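Local coordinates for thioredoxin-like protein (Parabacteroides distasonis, PDB 4FO5) that has a thioredoxin-like fold of the AhpC/TSA family but lacks the usual CXXC cysteine pair, and its function is not established, at residues D87-L91 / S92-H96. Numbering follows the deposited sequence.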
loop_
_atom_site.group_PDB
_atom_site.type_symbol
_atom_site.label_atom_id
_atom_site.label_comp_id
_atom_site.label_asym_id
_atom_site.label_seq_id
_atom_site.Cartn_x
_atom_site.Cartn_y
_atom_site.Cartn_z
ATOM N N ASP A 87 0.219 -6.358 15.802
ATOM C CA ASP A 87 1.265 -5.528 15.219
ATOM C C ASP A 87 1.135 -4.047 15.622
ATOM O O ASP A 87 2.040 -3.260 15.345
ATOM C CB ASP A 87 1.277 -5.705 13.686
ATOM C CG ASP A 87 1.723 -7.103 13.239
ATOM O OD1 ASP A 87 2.271 -7.860 14.083
ATOM O OD2 ASP A 87 1.515 -7.443 12.055
ATOM N N LYS A 88 0.023 -3.684 16.292
ATOM C CA LYS A 88 -0.290 -2.345 16.839
ATOM C C LYS A 88 -0.247 -1.265 15.748
ATOM O O LYS A 88 0.278 -0.173 15.965
ATOM C CB LYS A 88 0.665 -1.963 18.005
ATOM C CG LYS A 88 0.831 -3.003 19.119
ATOM C CD LYS A 88 1.881 -2.562 20.153
ATOM C CE LYS A 88 1.345 -1.597 21.196
ATOM N NZ LYS A 88 2.402 -1.150 22.141
ATOM N N LEU A 89 -0.813 -1.559 14.593
ATOM C CA LEU A 89 -0.807 -0.611 13.478
ATOM C C LEU A 89 -2.014 0.317 13.494
ATOM O O LEU A 89 -3.084 -0.090 13.941
ATOM C CB LEU A 89 -0.761 -1.388 12.156
ATOM C CG LEU A 89 0.472 -2.303 12.037
ATOM C CD1 LEU A 89 0.413 -3.137 10.791
ATOM C CD2 LEU A 89 1.776 -1.499 12.104
ATOM N N ASP A 90 -1.833 1.552 12.974
ATOM C CA ASP A 90 -2.865 2.573 12.823
ATOM C C ASP A 90 -3.994 1.960 11.998
ATOM O O ASP A 90 -3.786 1.649 10.829
ATOM C CB ASP A 90 -2.265 3.828 12.125
ATOM C CG ASP A 90 -3.161 5.052 11.975
ATOM O OD1 ASP A 90 -4.389 4.929 12.169
ATOM O OD2 ASP A 90 -2.636 6.133 11.618
ATOM N N LEU A 91 -5.161 1.735 12.619
ATOM C CA LEU A 91 -6.297 1.110 11.938
ATOM C C LEU A 91 -6.805 1.928 10.755
ATOM O O LEU A 91 -7.434 1.341 9.876
ATOM C CB LEU A 91 -7.459 0.807 12.899
ATOM C CG LEU A 91 -7.171 -0.142 14.079
ATOM C CD1 LEU A 91 -8.374 -0.339 14.925
ATOM C CD2 LEU A 91 -6.770 -1.485 13.619
ATOM N N SER A 92 -6.545 3.257 10.713
ATOM C CA SER A 92 -7.027 4.079 9.608
ATOM C C SER A 92 -6.289 3.741 8.285
ATOM O O SER A 92 -6.825 3.998 7.218
ATOM C CB SER A 92 -6.907 5.564 9.944
ATOM O OG SER A 92 -5.559 5.978 10.090
ATOM N N THR A 93 -5.102 3.132 8.366
ATOM C CA THR A 93 -4.271 2.779 7.199
ATOM C C THR A 93 -4.284 1.274 6.815
ATOM O O THR A 93 -3.602 0.865 5.855
ATOM C CB THR A 93 -2.837 3.232 7.493
ATOM O OG1 THR A 93 -2.261 2.429 8.528
ATOM C CG2 THR A 93 -2.753 4.719 7.847
ATOM N N GLN A 94 -5.068 0.457 7.539
ATOM C CA GLN A 94 -5.093 -0.981 7.302
ATOM C C GLN A 94 -6.435 -1.396 6.732
ATOM O O GLN A 94 -7.482 -1.136 7.322
ATOM C CB GLN A 94 -4.766 -1.737 8.595
ATOM C CG GLN A 94 -3.410 -1.334 9.230
ATOM C CD GLN A 94 -2.228 -1.638 8.350
ATOM O OE1 GLN A 94 -2.071 -2.750 7.859
ATOM N NE2 GLN A 94 -1.340 -0.663 8.164
ATOM N N PHE A 95 -6.391 -2.001 5.535
ATOM C CA PHE A 95 -7.577 -2.415 4.781
ATOM C C PHE A 95 -7.481 -3.875 4.459
ATOM O O PHE A 95 -6.390 -4.440 4.424
ATOM C CB PHE A 95 -7.724 -1.583 3.496
ATOM C CG PHE A 95 -7.773 -0.103 3.766
ATOM C CD1 PHE A 95 -6.601 0.635 3.903
ATOM C CD2 PHE A 95 -8.996 0.564 3.873
ATOM C CE1 PHE A 95 -6.648 2.011 4.178
ATOM C CE2 PHE A 95 -9.040 1.938 4.119
ATOM C CZ PHE A 95 -7.866 2.647 4.293
ATOM N N HIS A 96 -8.624 -4.480 4.245
ATOM C CA HIS A 96 -8.737 -5.901 4.020
ATOM C C HIS A 96 -9.520 -6.233 2.768
ATOM O O HIS A 96 -10.674 -5.840 2.638
ATOM C CB HIS A 96 -9.419 -6.542 5.239
ATOM C CG HIS A 96 -9.599 -8.017 5.106
ATOM N ND1 HIS A 96 -10.848 -8.599 5.200
ATOM C CD2 HIS A 96 -8.684 -8.979 4.839
ATOM C CE1 HIS A 96 -10.652 -9.891 5.014
ATOM N NE2 HIS A 96 -9.369 -10.163 4.781
#
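With its CG anti to the backbone N (chi1 -175°), D90 carries its carboxylate to S92, while T93, chi1 69°, places its hydroxyl between its own backbone N and carbonyl carbon, facing back to D90. How a short loop can close upon one aspartate is well illustrated here. D90 OD1 accepts from S92 N at 3.1 Å, the donor lying above the carboxylate plane, and this bond makes an Asx turn; S92 OG adds a second bond to OD1 in one of two conformers of the serine, so that bond is less certain. D90 O accepts twice, from T93 OG1 at 2.9 Å, tilted 19° from the carbonyl plane, and from T93 N at 3.2 Å, well above that plane. The T93 N bond closes a type I beta turn over L91 and S92. A weak bond of 3.4 Å from Q94 N to L91 O continues the turn.

The Q94 side chain, bent at its second torsion, crosses L89 obliquely, its CG 3.9 Å from L89 CB. The Q94 amide gives NE2 to T93 OG1 at 3.2 Å, and its OE1 accepts from N51 of helix 45-58, against which L89 also packs. The turn thus joins helix 77-87 to edge strand 94-96 in the beta-alpha-beta crossover from strand 66-72. T93 OG1, donor to D90 O and acceptor from Q94 NE2, relays the bonding from the turn to a buried amide, whose rotation is fixed at both ends.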